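Local coordinates for protein anthranilate-CoA ligase (Stigmatella aurantiaca, PDB 4WV3) that belongs to the ANL superfamily of AMP-binding enzymes, pairing a large N-terminal domain with a small C-terminal domain, at residues 297-303 / 334-338; 203-207 / 261-265. All coordinates share one frame; numbering follows the deposited sequence.

Contact 1: residues 297-303 / 334-338; sequences LPAALWY and IRPGS
Gly337 backs onto the start of helix 299-309, its CA 4.2 Å from the CA of Ala299, and its CA-H points at the carbonyl of Leu297 (CA to O 3.4 Å) in a nearly straight contact. The positive phi of Gly337 (103°) is one that glycine adopts readily. Next to it, Pro336 packs against Ala299, Trp302 and Tyr303, which stand on the same side of the helix. Trp302 turns its CG anti to the backbone N (chi1 -171°), which brings one ring face under Pro336 in a CH-pi contact, Pro336 CG lying 4.0 Å from the centroid of the six-membered ring of Trp302. Small Ala299 lets the proline approach the helix, CB to CB 4.0 Å, while Tyr303 reaches across with its OH 3.6 Å from Pro336 CG. The branched Ile334 brings its CG2 obliquely to the indole, 3.7 Å from Trp302 NE1, whose hydrogen bond goes to Ile313 O. Within the loop, Arg335 O accepts both the backbone N and the OG of Ser338. Pro336 and Gly337 occupy the central positions, their classic places, of a type II beta turn from Arg335 to Ser338, closed by the Ser338 N to Arg335 O bond and packed against a helix N-terminus.

Contact 2: residues 203-207 / 261-265; sequences VLGLR and TIFYN
The phenol ring of Tyr264 meets Leu204 and Leu206 with its hydroxyl end. Leu204 CD2 comes in obliquely, 3.3 Å from Tyr264 OH. Leu206 CD1 lies 4.0 Å from the same Tyr264 OH. Thr212, Ala214, Val291 and Trp199 also touch the Tyr264 side chain. With CG anti to the carbonyl carbon (chi1 -56°), this long, flat side chain is directed from the strand toward the two leucines. Two residues earlier on the same side of the strand, Ile262 offers a shorter, branched surface: its CG1 packs 3.8 Å from Leu206 CD2, and its CG2 is 4.3 Å from Leu204 CD2. No hydrogen bond links the segments, and their closest CA atoms, of Leu206 and Ile262, are 8.6 Å apart; the contact is buried and mostly apolar, the Tyr264 hydroxyl being its one polar atom, and branched aliphatic side chains suit it. Gly205, with a phi of 86°, carries the chain out of the helix between the two leucines. Beneath this layer, strand 262-265 runs between parallel neighbours 211-214 and 289-292, turning Phe263 to its other side against Phe213 and Cys290, while the end of helix 191-204 rests over Ile262 and Tyr264.

From the N terminus, contact 2 comes first: the chain leaves helix 191-204, runs through strand 211-214, helix 221-234, strand 237-239 and helix 248-258, and returns as strand 262-265 beneath the place it left. Contact 1 opens afterwards, where strand 289-292 leads into helix 299-309; the chain passes through strands 313-318 and 325-328 before the turn at 334-338 comes back to that helix. The two loops follow in series and do not cross. The centres of contact 1 and contact 2 are about 17 Å apart, their nearest atoms about 7 Å apart. One mixed sheet relates them: contact 2 packs a helix end on a central strand, contact 1 ties a crossover helix to the connection into edge strand 341-342.

Contact 1: residues 297-303 / 334-338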
loop_
_atom_site.group_PDB
_atom_site.type_symbol
_atom_site.label_atom_id
_atom_site.label_comp_id
_atom_site.label_asym_id
_atom_site.label_seq_id
_atom_site.Cartn_x
_atom_site.Cartn_y
_atom_site.Cartn_z
ATOM N N LEU A 297 0.754 2.683 12.796
ATOM C CA LEU A 297 -0.447 3.279 13.370
ATOM C C LEU A 297 -0.232 3.625 14.839
ATOM O O LEU A 297 -0.031 2.735 15.666
ATOM C CB LEU A 297 -1.639 2.330 13.232
ATOM C CG LEU A 297 -2.952 2.817 13.854
ATOM C CD1 LEU A 297 -3.562 3.943 13.032
ATOM C CD2 LEU A 297 -3.938 1.671 14.020
ATOM N N PRO A 298 -0.274 4.927 15.167
ATOM C CA PRO A 298 -0.098 5.398 16.545
ATOM C C PRO A 298 -1.161 4.820 17.471
ATOM O O PRO A 298 -2.303 4.625 17.050
ATOM C CB PRO A 298 -0.279 6.914 16.420
ATOM C CG PRO A 298 0.020 7.222 14.994
ATOM C CD PRO A 298 -0.482 6.041 14.227
ATOM N N ALA A 299 -0.785 4.547 18.716
ATOM C CA ALA A 299 -1.712 3.989 19.691
ATOM C C ALA A 299 -2.872 4.944 19.947
ATOM O O ALA A 299 -4.005 4.514 20.163
ATOM C CB ALA A 299 -0.989 3.669 20.988
ATOM N N ALA A 300 -2.580 6.241 19.910
ATOM C CA ALA A 300 -3.590 7.269 20.135
ATOM C C ALA A 300 -4.682 7.221 19.072
ATOM O O ALA A 300 -5.850 7.487 19.356
ATOM C CB ALA A 300 -2.945 8.649 20.174
ATOM N N LEU A 301 -4.296 6.881 17.847
ATOM C CA LEU A 301 -5.255 6.757 16.754
ATOM C C LEU A 301 -6.074 5.477 16.869
ATOM O O LEU A 301 -7.252 5.452 16.507
ATOM C CB LEU A 301 -4.548 6.811 15.398
ATOM C CG LEU A 301 -4.391 8.204 14.788
ATOM C CD1 LEU A 301 -3.741 8.117 13.416
ATOM C CD2 LEU A 301 -5.740 8.901 14.701
ATOM N N TRP A 302 -5.449 4.416 17.370
ATOM C CA TRP A 302 -6.141 3.145 17.545
ATOM C C TRP A 302 -7.259 3.287 18.570
ATOM O O TRP A 302 -8.356 2.767 18.376
ATOM C CB TRP A 302 -5.172 2.040 17.973
ATOM C CG TRP A 302 -5.795 0.673 17.964
ATOM C CD1 TRP A 302 -5.750 -0.242 16.951
ATOM C CD2 TRP A 302 -6.566 0.071 19.012
ATOM N NE1 TRP A 302 -6.440 -1.375 17.305
ATOM C CE2 TRP A 302 -6.952 -1.209 18.565
ATOM C CE3 TRP A 302 -6.967 0.488 20.286
ATOM C CZ2 TRP A 302 -7.719 -2.073 19.345
ATOM C CZ3 TRP A 302 -7.729 -0.371 21.059
ATOM C CH2 TRP A 302 -8.097 -1.637 20.586
ATOM N N TYR A 303 -6.975 3.993 19.659
ATOM C CA TYR A 303 -7.970 4.207 20.703
ATOM C C TYR A 303 -9.055 5.183 20.257
ATOM O O TYR A 303 -10.235 4.977 20.536
ATOM C CB TYR A 303 -7.315 4.698 21.997
ATOM C CG TYR A 303 -6.516 3.636 22.721
ATOM C CD1 TYR A 303 -7.133 2.501 23.226
ATOM C CD2 TYR A 303 -5.148 3.777 22.908
ATOM C CE1 TYR A 303 -6.408 1.528 23.889
ATOM C CE2 TYR A 303 -4.414 2.810 23.569
ATOM C CZ TYR A 303 -5.049 1.688 24.058
ATOM O OH TYR A 303 -4.320 0.726 24.718
ATOM N N ILE A 334 -4.264 -7.871 19.938
ATOM C CA ILE A 334 -3.889 -6.539 19.478
ATOM C C ILE A 334 -3.099 -5.777 20.533
ATOM O O ILE A 334 -3.537 -5.648 21.676
ATOM C CB ILE A 334 -5.128 -5.690 19.118
ATOM C CG1 ILE A 334 -5.905 -6.327 17.967
ATOM C CG2 ILE A 334 -4.719 -4.269 18.755
ATOM C CD1 ILE A 334 -7.117 -5.538 17.546
ATOM N N ARG A 335 -1.930 -5.276 20.148
ATOM C CA ARG A 335 -1.204 -4.324 20.976
ATOM C C ARG A 335 -1.090 -2.997 20.232
ATOM O O ARG A 335 -0.302 -2.874 19.294
ATOM C CB ARG A 335 0.178 -4.855 21.361
ATOM C CG ARG A 335 1.032 -3.845 22.114
ATOM C CD ARG A 335 2.032 -4.532 23.027
ATOM N NE ARG A 335 1.366 -5.297 24.078
ATOM C CZ ARG A 335 1.996 -5.894 25.083
ATOM N NH1 ARG A 335 3.316 -5.815 25.182
ATOM N NH2 ARG A 335 1.307 -6.570 25.993
ATOM N N PRO A 336 -1.896 -2.006 20.645
ATOM C CA PRO A 336 -1.983 -0.691 19.998
ATOM C C PRO A 336 -0.625 -0.005 19.859
ATOM O O PRO A 336 0.076 0.193 20.852
ATOM C CB PRO A 336 -2.883 0.103 20.949
ATOM C CG PRO A 336 -3.722 -0.932 21.616
ATOM C CD PRO A 336 -2.821 -2.121 21.786
ATOM N N GLY A 337 -0.264 0.346 18.630
ATOM C CA GLY A 337 0.990 1.025 18.366
ATOM C C GLY A 337 2.055 0.108 17.797
ATOM O O GLY A 337 3.060 0.572 17.258
ATOM N N SER A 338 1.836 -1.198 17.916
ATOM C CA SER A 338 2.810 -2.180 17.451
ATOM C C SER A 338 2.380 -2.830 16.141
ATOM O O SER A 338 1.230 -2.703 15.720
ATOM C CB SER A 338 3.025 -3.261 18.511
ATOM O OG SER A 338 1.874 -4.076 18.641
#

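Contact 2: residues 203-207 / 261-265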
loop_
_atom_site.group_PDB
_atom_site.type_symbol
_atom_site.label_atom_id
_atom_site.label_comp_id
_atom_site.label_asym_id
_atom_site.label_seq_id
_atom_site.Cartn_x
_atom_site.Cartn_y
_atom_site.Cartn_z
ATOM N N VAL A 203 -4.788 -14.806 9.190
ATOM C CA VAL A 203 -4.578 -13.726 10.150
ATOM C C VAL A 203 -5.776 -12.785 10.250
ATOM O O VAL A 203 -6.333 -12.592 11.331
ATOM C CB VAL A 203 -3.314 -12.909 9.821
ATOM C CG1 VAL A 203 -3.123 -11.796 10.842
ATOM C CG2 VAL A 203 -2.095 -13.817 9.782
ATOM N N LEU A 204 -6.163 -12.196 9.124
ATOM C CA LEU A 204 -7.287 -11.270 9.104
ATOM C C LEU A 204 -8.602 -12.008 9.323
ATOM O O LEU A 204 -9.493 -11.517 10.015
ATOM C CB LEU A 204 -7.332 -10.497 7.786
ATOM C CG LEU A 204 -8.448 -9.456 7.688
ATOM C CD1 LEU A 204 -8.293 -8.405 8.776
ATOM C CD2 LEU A 204 -8.473 -8.812 6.313
ATOM N N GLY A 205 -8.715 -13.192 8.731
ATOM C CA GLY A 205 -9.904 -14.007 8.886
ATOM C C GLY A 205 -10.995 -13.659 7.893
ATOM O O GLY A 205 -12.180 -13.695 8.226
ATOM N N LEU A 206 -10.596 -13.317 6.671
ATOM C CA LEU A 206 -11.551 -13.021 5.609
ATOM C C LEU A 206 -12.412 -14.233 5.280
ATOM O O LEU A 206 -11.914 -15.354 5.187
ATOM C CB LEU A 206 -10.832 -12.543 4.346
ATOM C CG LEU A 206 -10.578 -11.042 4.223
ATOM C CD1 LEU A 206 -9.980 -10.716 2.867
ATOM C CD2 LEU A 206 -11.867 -10.268 4.443
ATOM N N ARG A 207 -13.707 -13.996 5.103
ATOM C CA ARG A 207 -14.644 -15.061 4.769
ATOM C C ARG A 207 -15.583 -14.638 3.642
ATOM O O ARG A 207 -15.577 -13.482 3.218
ATOM C CB ARG A 207 -15.429 -15.493 6.010
ATOM C CG ARG A 207 -16.056 -14.346 6.785
ATOM C CD ARG A 207 -16.125 -14.663 8.271
ATOM N NE ARG A 207 -16.779 -13.601 9.030
ATOM C CZ ARG A 207 -16.760 -13.510 10.357
ATOM N NH1 ARG A 207 -16.112 -14.417 11.077
ATOM N NH2 ARG A 207 -17.384 -12.510 10.964
ATOM N N THR A 261 -17.644 -4.715 5.250
ATOM C CA THR A 261 -17.396 -5.234 6.590
ATOM C C THR A 261 -15.937 -5.050 6.995
ATOM O O THR A 261 -15.602 -5.082 8.179
ATOM C CB THR A 261 -17.774 -6.722 6.699
ATOM O OG1 THR A 261 -17.039 -7.477 5.729
ATOM C CG2 THR A 261 -19.264 -6.907 6.453
ATOM N N ILE A 262 -15.076 -4.859 6.000
ATOM C CA ILE A 262 -13.651 -4.659 6.235
ATOM C C ILE A 262 -13.197 -3.352 5.594
ATOM O O ILE A 262 -13.517 -3.076 4.437
ATOM C CB ILE A 262 -12.816 -5.819 5.653
ATOM C CG1 ILE A 262 -13.389 -7.171 6.091
ATOM C CG2 ILE A 262 -11.358 -5.690 6.069
ATOM C CD1 ILE A 262 -13.334 -7.409 7.584
ATOM N N PHE A 263 -12.450 -2.549 6.344
ATOM C CA PHE A 263 -11.986 -1.260 5.845
ATOM C C PHE A 263 -10.470 -1.113 5.960
ATOM O O PHE A 263 -9.904 -1.257 7.043
ATOM C CB PHE A 263 -12.688 -0.117 6.583
ATOM C CG PHE A 263 -12.278 1.251 6.115
ATOM C CD1 PHE A 263 -12.432 1.619 4.789
ATOM C CD2 PHE A 263 -11.752 2.174 7.005
ATOM C CE1 PHE A 263 -12.059 2.878 4.356
ATOM C CE2 PHE A 263 -11.380 3.436 6.578
ATOM C CZ PHE A 263 -11.534 3.788 5.252
ATOM N N TYR A 264 -9.821 -0.828 4.835
ATOM C CA TYR A 264 -8.376 -0.627 4.811
ATOM C C TYR A 264 -8.050 0.853 4.634
ATOM O O TYR A 264 -8.706 1.553 3.860
ATOM C CB TYR A 264 -7.732 -1.412 3.665
ATOM C CG TYR A 264 -8.005 -2.900 3.658
ATOM C CD1 TYR A 264 -9.215 -3.404 3.198
ATOM C CD2 TYR A 264 -7.037 -3.802 4.079
ATOM C CE1 TYR A 264 -9.462 -4.761 3.181
ATOM C CE2 TYR A 264 -7.275 -5.163 4.065
ATOM C CZ TYR A 264 -8.489 -5.637 3.614
ATOM O OH TYR A 264 -8.729 -6.992 3.596
ATOM N N ASN A 265 -7.029 1.318 5.344
ATOM C CA ASN A 265 -6.580 2.701 5.228
ATOM C C ASN A 265 -5.198 2.883 5.844
ATOM O O ASN A 265 -4.635 1.950 6.415
ATOM C CB ASN A 265 -7.585 3.651 5.889
ATOM C CG ASN A 265 -7.518 5.059 5.325
ATOM O OD1 ASN A 265 -6.523 5.448 4.715
ATOM N ND2 ASN A 265 -8.579 5.831 5.529
#